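Local coordinates for xylose isomerase domain protein TIM barrel (Planctomyces limnophilus, PDB 3TVA), which binds magnesium and is probably an isomerase of the xylose isomerase-like TIM-barrel family, at residues E51-F56 and S108-W113; D75-A80 and A98-E103; D143-A148 and P177-N182. All blocks are in the same frame, centred on the assembly; numbering follows the deposited sequence.

Contact 1: residues E51-F56 and S108-W113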
loop_
_atom_site.group_PDB
_atom_site.type_symbol
_atom_site.label_atom_id
_atom_site.label_comp_id
_atom_site.label_asym_id
_atom_site.label_seq_id
_atom_site.Cartn_x
_atom_site.Cartn_y
_atom_site.Cartn_z
ATOM N N GLU A 51 12.975 15.833 14.144
ATOM C CA GLU A 51 13.415 15.245 15.406
ATOM C C GLU A 51 12.695 13.917 15.661
ATOM O O GLU A 51 13.307 12.970 16.154
ATOM C CB GLU A 51 13.210 16.228 16.565
ATOM C CG GLU A 51 14.060 17.501 16.464
ATOM C CD GLU A 51 13.629 18.461 15.330
ATOM O OE1 GLU A 51 14.530 19.058 14.691
ATOM O OE2 GLU A 51 12.407 18.627 15.079
ATOM N N HIS A 52 11.401 13.858 15.328
ATOM C CA HIS A 52 10.643 12.603 15.368
ATOM C C HIS A 52 11.138 11.576 14.349
ATOM O O HIS A 52 11.135 10.377 14.620
ATOM C CB HIS A 52 9.146 12.844 15.143
ATOM C CG HIS A 52 8.459 13.482 16.306
ATOM N ND1 HIS A 52 8.212 14.839 16.372
ATOM C CD2 HIS A 52 7.998 12.957 17.468
ATOM C CE1 HIS A 52 7.621 15.119 17.521
ATOM N NE2 HIS A 52 7.474 13.996 18.201
ATOM N N ALA A 53 11.541 12.041 13.171
ATOM C CA ALA A 53 11.996 11.120 12.142
ATOM C C ALA A 53 13.290 10.471 12.595
ATOM O O ALA A 53 13.518 9.280 12.371
ATOM C CB ALA A 53 12.206 11.839 10.816
ATOM N N GLN A 54 14.140 11.261 13.229
ATOM C CA GLN A 54 15.435 10.755 13.657
ATOM C C GLN A 54 15.282 9.758 14.805
ATOM O O GLN A 54 15.993 8.763 14.857
ATOM C CB GLN A 54 16.378 11.914 14.010
ATOM C CG GLN A 54 16.810 12.671 12.740
ATOM C CD GLN A 54 17.600 13.938 13.005
ATOM O OE1 GLN A 54 17.273 14.722 13.901
ATOM N NE2 GLN A 54 18.643 14.154 12.207
ATOM N N ALA A 55 14.341 10.020 15.709
ATOM C CA ALA A 55 14.044 9.070 16.774
ATOM C C ALA A 55 13.487 7.766 16.185
ATOM O O ALA A 55 13.865 6.678 16.612
ATOM C CB ALA A 55 13.072 9.670 17.795
ATOM N N PHE A 56 12.599 7.873 15.204
ATOM C CA PHE A 56 11.993 6.673 14.624
ATOM C C PHE A 56 13.028 5.817 13.863
ATOM O O PHE A 56 13.023 4.579 13.962
ATOM C CB PHE A 56 10.800 7.026 13.726
ATOM C CG PHE A 56 10.150 5.823 13.079
ATOM C CD1 PHE A 56 9.409 4.921 13.843
ATOM C CD2 PHE A 56 10.291 5.588 11.716
ATOM C CE1 PHE A 56 8.813 3.804 13.251
ATOM C CE2 PHE A 56 9.696 4.479 11.115
ATOM C CZ PHE A 56 8.961 3.587 11.882
ATOM N N SER A 108 6.687 12.977 2.503
ATOM C CA SER A 108 7.918 12.834 1.714
ATOM C C SER A 108 9.144 13.391 2.449
ATOM O O SER A 108 10.189 12.741 2.488
ATOM C CB SER A 108 7.753 13.509 0.343
ATOM O OG SER A 108 8.964 13.474 -0.400
ATOM N N ASP A 109 9.017 14.584 3.041
ATOM C CA ASP A 109 10.082 15.146 3.879
ATOM C C ASP A 109 10.443 14.207 5.050
ATOM O O ASP A 109 11.608 13.936 5.309
ATOM C CB ASP A 109 9.680 16.533 4.435
ATOM C CG ASP A 109 9.480 17.571 3.344
ATOM O OD1 ASP A 109 9.945 17.350 2.200
ATOM O OD2 ASP A 109 8.843 18.616 3.624
ATOM N N PHE A 110 9.429 13.709 5.748
ATOM C CA PHE A 110 9.635 12.779 6.859
ATOM C C PHE A 110 10.345 11.498 6.408
ATOM O O PHE A 110 11.295 11.032 7.065
ATOM C CB PHE A 110 8.281 12.444 7.498
ATOM C CG PHE A 110 8.361 11.464 8.645
ATOM C CD1 PHE A 110 8.163 10.106 8.431
ATOM C CD2 PHE A 110 8.596 11.908 9.939
ATOM C CE1 PHE A 110 8.219 9.194 9.482
ATOM C CE2 PHE A 110 8.654 11.002 11.002
ATOM C CZ PHE A 110 8.470 9.643 10.768
ATOM N N ALA A 111 9.887 10.920 5.294
ATOM C CA ALA A 111 10.515 9.710 4.749
ATOM C C ALA A 111 11.997 9.949 4.388
ATOM O O ALA A 111 12.849 9.080 4.581
ATOM C CB ALA A 111 9.750 9.216 3.516
ATOM N N SER A 112 12.296 11.134 3.871
ATOM C CA SER A 112 13.681 11.502 3.568
ATOM C C SER A 112 14.571 11.566 4.829
ATOM O O SER A 112 15.688 11.069 4.834
ATOM C CB SER A 112 13.717 12.836 2.818
ATOM O OG SER A 112 15.045 13.202 2.525
ATOM N N TRP A 113 14.066 12.168 5.899
ATOM C CA TRP A 113 14.785 12.203 7.170
ATOM C C TRP A 113 14.969 10.797 7.767
ATOM O O TRP A 113 15.987 10.493 8.375
ATOM C CB TRP A 113 14.041 13.105 8.154
ATOM C CG TRP A 113 13.980 14.544 7.754
ATOM C CD1 TRP A 113 14.974 15.276 7.156
ATOM C CD2 TRP A 113 12.870 15.446 7.933
ATOM N NE1 TRP A 113 14.551 16.575 6.961
ATOM C CE2 TRP A 113 13.265 16.704 7.421
ATOM C CE3 TRP A 113 11.589 15.315 8.486
ATOM C CZ2 TRP A 113 12.414 17.826 7.439
ATOM C CZ3 TRP A 113 10.745 16.428 8.502
ATOM C CH2 TRP A 113 11.165 17.669 7.983
#

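Contact 2: residues D75-A80 and A98-E103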
loop_
_atom_site.group_PDB
_atom_site.type_symbol
_atom_site.label_atom_id
_atom_site.label_comp_id
_atom_site.label_asym_id
_atom_site.label_seq_id
_atom_site.Cartn_x
_atom_site.Cartn_y
_atom_site.Cartn_z
ATOM N N ASP A 75 -6.824 12.867 7.531
ATOM C CA ASP A 75 -8.054 13.105 8.272
ATOM C C ASP A 75 -9.216 13.272 7.297
ATOM O O ASP A 75 -9.051 13.826 6.199
ATOM C CB ASP A 75 -7.911 14.349 9.156
ATOM C CG ASP A 75 -6.933 14.140 10.302
ATOM O OD1 ASP A 75 -6.048 15.002 10.500
ATOM O OD2 ASP A 75 -7.051 13.111 11.004
ATOM N N GLY A 76 -10.377 12.765 7.690
ATOM C CA GLY A 76 -11.582 12.866 6.887
ATOM C C GLY A 76 -11.737 11.757 5.860
ATOM O O GLY A 76 -12.686 11.761 5.085
ATOM N N GLU A 77 -10.806 10.810 5.837
ATOM C CA GLU A 77 -10.935 9.674 4.923
ATOM C C GLU A 77 -11.838 8.611 5.539
ATOM O O GLU A 77 -11.625 8.188 6.677
ATOM C CB GLU A 77 -9.573 9.084 4.592
ATOM C CG GLU A 77 -8.750 9.942 3.642
ATOM C CD GLU A 77 -7.501 9.227 3.156
ATOM O OE1 GLU A 77 -6.828 8.583 3.993
ATOM O OE2 GLU A 77 -7.197 9.302 1.937
ATOM N N SER A 78 -12.856 8.184 4.802
ATOM C CA SER A 78 -13.700 7.113 5.312
ATOM C C SER A 78 -13.930 5.997 4.301
ATOM O O SER A 78 -14.349 6.237 3.171
ATOM C CB SER A 78 -15.046 7.658 5.784
ATOM O OG SER A 78 -15.898 6.588 6.113
ATOM N N TYR A 79 -13.653 4.778 4.745
ATOM C CA TYR A 79 -13.860 3.540 3.989
ATOM C C TYR A 79 -15.217 2.855 4.265
ATOM O O TYR A 79 -15.387 1.671 3.954
ATOM C CB TYR A 79 -12.669 2.575 4.124
ATOM C CG TYR A 79 -11.395 3.082 3.455
ATOM C CD1 TYR A 79 -11.097 2.756 2.133
ATOM C CD2 TYR A 79 -10.494 3.889 4.147
ATOM C CE1 TYR A 79 -9.931 3.217 1.519
ATOM C CE2 TYR A 79 -9.329 4.356 3.542
ATOM C CZ TYR A 79 -9.052 4.009 2.231
ATOM O OH TYR A 79 -7.899 4.473 1.625
ATOM N N ALA A 80 -16.116 3.551 4.966
ATOM C CA ALA A 80 -17.367 2.955 5.457
ATOM C C ALA A 80 -18.107 2.139 4.410
ATOM O O ALA A 80 -18.621 1.064 4.704
ATOM C CB ALA A 80 -18.304 4.037 6.010
ATOM N N ALA A 98 -5.922 20.276 -1.715
ATOM C CA ALA A 98 -4.728 21.079 -1.429
ATOM C C ALA A 98 -4.076 20.630 -0.113
ATOM O O ALA A 98 -2.853 20.537 -0.016
ATOM C CB ALA A 98 -5.051 22.535 -1.384
ATOM N N SER A 99 -4.903 20.337 0.887
ATOM C CA SER A 99 -4.401 19.930 2.197
ATOM C C SER A 99 -3.700 18.570 2.153
ATOM O O SER A 99 -2.688 18.359 2.822
ATOM C CB SER A 99 -5.536 19.895 3.222
ATOM O OG SER A 99 -5.043 19.489 4.488
ATOM N N ARG A 100 -4.234 17.646 1.367
ATOM C CA ARG A 100 -3.646 16.314 1.305
ATOM C C ARG A 100 -2.396 16.278 0.441
ATOM O O ARG A 100 -1.460 15.528 0.723
ATOM C CB ARG A 100 -4.697 15.289 0.871
ATOM C CG ARG A 100 -5.794 15.154 1.928
ATOM C CD ARG A 100 -6.864 14.145 1.533
ATOM N NE ARG A 100 -7.920 14.073 2.541
ATOM C CZ ARG A 100 -9.046 13.381 2.383
ATOM N NH1 ARG A 100 -9.258 12.712 1.248
ATOM N NH2 ARG A 100 -9.957 13.363 3.348
ATOM N N VAL A 101 -2.372 17.094 -0.605
ATOM C CA VAL A 101 -1.160 17.257 -1.393
ATOM C C VAL A 101 -0.019 17.784 -0.508
ATOM O O VAL A 101 1.096 17.243 -0.535
ATOM C CB VAL A 101 -1.404 18.199 -2.593
ATOM C CG1 VAL A 101 -0.081 18.587 -3.291
ATOM C CG2 VAL A 101 -2.351 17.538 -3.568
ATOM N N ALA A 102 -0.298 18.834 0.270
ATOM C CA ALA A 102 0.695 19.399 1.190
ATOM C C ALA A 102 1.119 18.380 2.265
ATOM O O ALA A 102 2.294 18.290 2.627
ATOM C CB ALA A 102 0.166 20.709 1.856
ATOM N N GLU A 103 0.164 17.605 2.759
ATOM C CA GLU A 103 0.488 16.535 3.694
ATOM C C GLU A 103 1.390 15.468 3.076
ATOM O O GLU A 103 2.307 14.989 3.743
ATOM C CB GLU A 103 -0.770 15.868 4.244
ATOM C CG GLU A 103 -1.392 16.586 5.399
ATOM C CD GLU A 103 -2.203 15.642 6.267
ATOM O OE1 GLU A 103 -3.447 15.743 6.241
ATOM O OE2 GLU A 103 -1.598 14.793 6.966
HETATM O O HOH W 1 -7.461 15.814 4.939
HETATM O O HOH W 2 -4.577 14.510 8.082
#

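Contact 3: residues D143-A148 and P177-N182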
loop_
_atom_site.group_PDB
_atom_site.type_symbol
_atom_site.label_atom_id
_atom_site.label_comp_id
_atom_site.label_asym_id
_atom_site.label_seq_id
_atom_site.Cartn_x
_atom_site.Cartn_y
_atom_site.Cartn_z
ATOM N N ASP A 143 3.284 17.026 -9.718
ATOM C CA ASP A 143 3.829 17.939 -8.729
ATOM C C ASP A 143 4.376 17.193 -7.505
ATOM O O ASP A 143 5.476 17.480 -7.027
ATOM C CB ASP A 143 2.736 18.931 -8.318
ATOM C CG ASP A 143 3.210 19.940 -7.299
ATOM O OD1 ASP A 143 4.299 20.524 -7.490
ATOM O OD2 ASP A 143 2.486 20.154 -6.303
ATOM N N LEU A 144 3.609 16.235 -6.990
ATOM C CA LEU A 144 4.094 15.413 -5.886
ATOM C C LEU A 144 5.320 14.582 -6.298
ATOM O O LEU A 144 6.255 14.400 -5.510
ATOM C CB LEU A 144 2.976 14.500 -5.385
ATOM C CG LEU A 144 3.324 13.480 -4.296
ATOM C CD1 LEU A 144 3.892 14.150 -3.019
ATOM C CD2 LEU A 144 2.078 12.643 -3.976
ATOM N N LEU A 145 5.315 14.078 -7.532
ATOM C CA LEU A 145 6.435 13.272 -8.024
ATOM C C LEU A 145 7.731 14.073 -8.120
ATOM O O LEU A 145 8.817 13.556 -7.845
ATOM C CB LEU A 145 6.086 12.639 -9.375
ATOM C CG LEU A 145 5.139 11.454 -9.159
ATOM C CD1 LEU A 145 4.340 11.206 -10.414
ATOM C CD2 LEU A 145 5.929 10.202 -8.749
ATOM N N THR A 146 7.617 15.342 -8.479
ATOM C CA THR A 146 8.791 16.226 -8.531
ATOM C C THR A 146 9.370 16.402 -7.126
ATOM O O THR A 146 10.591 16.356 -6.929
ATOM C CB THR A 146 8.413 17.598 -9.117
ATOM O OG1 THR A 146 8.041 17.424 -10.485
ATOM C CG2 THR A 146 9.588 18.645 -9.014
ATOM N N HIS A 147 8.485 16.591 -6.151
ATOM C CA HIS A 147 8.908 16.815 -4.777
ATOM C C HIS A 147 9.634 15.569 -4.276
ATOM O O HIS A 147 10.705 15.651 -3.661
ATOM C CB HIS A 147 7.694 17.118 -3.892
ATOM C CG HIS A 147 8.052 17.489 -2.485
ATOM N ND1 HIS A 147 8.216 18.796 -2.079
ATOM C CD2 HIS A 147 8.299 16.728 -1.397
ATOM C CE1 HIS A 147 8.537 18.825 -0.799
ATOM N NE2 HIS A 147 8.593 17.583 -0.360
ATOM N N ALA A 148 9.057 14.407 -4.558
ATOM C CA ALA A 148 9.688 13.148 -4.184
ATOM C C ALA A 148 11.019 12.916 -4.917
ATOM O O ALA A 148 11.990 12.447 -4.307
ATOM C CB ALA A 148 8.731 11.973 -4.417
ATOM N N PRO A 177 9.373 8.723 -14.171
ATOM C CA PRO A 177 10.154 7.508 -13.872
ATOM C C PRO A 177 10.079 7.039 -12.422
ATOM O O PRO A 177 10.377 5.882 -12.154
ATOM C CB PRO A 177 11.600 7.917 -14.212
ATOM C CG PRO A 177 11.610 9.422 -13.993
ATOM C CD PRO A 177 10.243 9.870 -14.500
ATOM N N ASN A 178 9.741 7.932 -11.502
ATOM C CA ASN A 178 9.633 7.575 -10.089
ATOM C C ASN A 178 8.214 7.199 -9.645
ATOM O O ASN A 178 7.919 7.195 -8.454
ATOM C CB ASN A 178 10.297 8.600 -9.162
ATOM C CG ASN A 178 9.627 9.937 -9.222
ATOM O OD1 ASN A 178 9.141 10.343 -10.281
ATOM N ND2 ASN A 178 9.571 10.629 -8.085
ATOM N N LEU A 179 7.298 7.041 -10.600
ATOM C CA LEU A 179 5.957 6.567 -10.263
ATOM C C LEU A 179 5.801 5.064 -10.449
ATOM O O LEU A 179 6.118 4.532 -11.511
ATOM C CB LEU A 179 4.888 7.295 -11.089
ATOM C CG LEU A 179 3.430 6.872 -10.849
ATOM C CD1 LEU A 179 3.000 7.182 -9.404
ATOM C CD2 LEU A 179 2.492 7.588 -11.842
ATOM N N GLY A 180 5.204 4.408 -9.456
ATOM C CA GLY A 180 5.093 2.966 -9.434
ATOM C C GLY A 180 3.857 2.552 -8.662
ATOM O O GLY A 180 3.002 3.380 -8.325
ATOM N N ILE A 181 3.735 1.254 -8.441
ATOM C CA ILE A 181 2.560 0.671 -7.808
ATOM C C ILE A 181 2.948 -0.113 -6.561
ATOM O O ILE A 181 3.955 -0.837 -6.566
ATOM C CB ILE A 181 1.873 -0.292 -8.798
ATOM C CG1 ILE A 181 1.210 0.501 -9.935
ATOM C CG2 ILE A 181 0.855 -1.210 -8.084
ATOM C CD1 ILE A 181 0.721 -0.390 -11.060
ATOM N N ASN A 182 2.181 0.058 -5.485
ATOM C CA ASN A 182 2.178 -0.934 -4.415
ATOM C C ASN A 182 1.009 -1.866 -4.675
ATOM O O ASN A 182 -0.158 -1.482 -4.491
ATOM C CB ASN A 182 2.007 -0.297 -3.031
ATOM C CG ASN A 182 2.110 -1.333 -1.909
ATOM O OD1 ASN A 182 3.212 -1.696 -1.479
ATOM N ND2 ASN A 182 0.961 -1.832 -1.447
#

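Contact 1: residues E51-F56 and S108-W113
D109 OD1 is gripped by two imidazoles, taking bonds from H147 NE2 and H151 NE2, on the turn that also carries F110 and W113, the residues that meet A53. The helices concerned, 50-62 and 97-114, are two helices of the outer layer of a TIM barrel, each leading into a strand of the inner sheet. Their short segments cross at -43° with axes 8.8 Å apart, a close approach that a small residue such as alanine permits. A53 points at the other helix and enters between two aromatic side chains. Its methyl group meets the W113 methylene, CB to CB, at 3.5 Å, while on the other flank it lies 3.7 Å from F110 CE2. The phenyl reaches past the methyl to the backbone: F110 CE2 comes within 3.5 Å of A53 CA. What carries it there is a first torsion of 179°, which sets CG anti to the backbone N and turns the ring from the flank of its helix toward helix 50-62. Phenylalanine suits this place because its side chain also packs on I70 of strand 66-71, joining helix to barrel as well as helix to helix. H52 sits at the margin and offers mainly its backbone, and its ring turns off to bond T49 OG1 through ND1. W113, more exposed, contributes CB to the interface; its indole instead lies across its own helix, with D109 O 3.2 Å above one face, offset toward the rim.

Contact 2: residues D75-A80 and A98-E103
R100 reaches out of helix 97-114 to D75, G76 and E77 in the loop that follows strand 66-71 of the TIM barrel, on the end of the barrel where the magnesium is held. From CB the chain leaves with CG anti to the carbonyl carbon and runs fully extended to NE; the side chain also touches F74 and L91. NE gives its hydrogen to water 1, in the guanidinium plane at 3.0 Å, and that water donates in turn to D75 O. The same carbonyl receives R100 NH2 directly, at 3.0 Å with an N-H...O angle of 147°, so one loop oxygen is held by the arginine both directly and through water. NH1 turns to the carbonyls of T88 and G90, a spread of acceptors that suits arginine, whose guanidinium carries five N-H bonds in one plane. Over one face of the guanidinium lies E77 CG, 3.7 Å from R100 CZ. The E77 carboxylate bonds to the backbone N of G90 and F74, and its OE2 stays 4.0 Å from R100 NH1, well out of the guanidinium plane: the opposite charges probably attract, but no N-H is aimed across. Glycine suits position 76, where phi is 86° and a side chain would press on the carbonyl before it. D75 N donates to water 2 at 2.8 Å, and that water donates to E103 OE1, bridging loop and helix.

Contact 3: residues D143-A148 and P177-N182
A first torsion of 64° places CG of N178 between its own backbone N and carbonyl carbon, and this turns the amide toward the helix, while L145, with CG anti to its carbonyl carbon, sends its isobutyl group the other way along the amide, so the two side chains run alongside each other, head to tail. N178 ND2 donates to L145 O at 3.0 Å with an N-H...O angle of 161°; the oxygen lies within 11° of the amide plane, so the N-H points well at it. ND2 also bonds Q153 O, and a primary amide has two hydrogens with which to serve two carbonyls. L145 CD2 lies 3.6 Å from N178 OD1 and equally 3.6 Å from N178 O, a methyl resting against both oxygens of N178, and A148 CB touches ND2 at 4.0 Å. The arrangement belongs to the layered wall of the TIM barrel: helix 132-149 leads into strand 154-158, which pairs in parallel with strand 179-183, and N178 stands just before that second strand, its backbone bonded to V155. With an alanine here, the carbonyls of L145 and Q153 would probably lose the donor they share, and the L145 methyl would be left beside a gap. L179 carries the apolar half of the contact. Its side chain lies roughly perpendicular to that of L145, its CB 3.9 Å from L145 CD2; L145 CD1, the other methyl, comes to 4.0 Å from the same L179 CB. V174 of helix 164-174 packs against both leucines; leucine suits this buried layer, its two methyls filling the space between helix and strand without polar needs. Further along the same strand, N182 ND2 bonds OE1 of the magnesium ligand E158.

Overall arrangement
Contacts 1 and 2 share helix 97-114: its later turns meet helix 50-62, its earlier turns meet the loop 75-80, with centres about 20 Å apart, and contact 2 is nested in the chain span that contact 1 closes. Contact 3 follows in series and is the most buried; the other two are only partly so. Chemistry changes with place. Between two outer helices, contact 1 is apolar packing; on the loops at the metal-bearing end, contact 2 relies on charge, backbone carbonyls and water; between helix and strand, contact 3 combines a hydrogen bond from a side-chain amide with leucine packing. Contacts 1 and 3 touch through S108, which packs on H147 and A148.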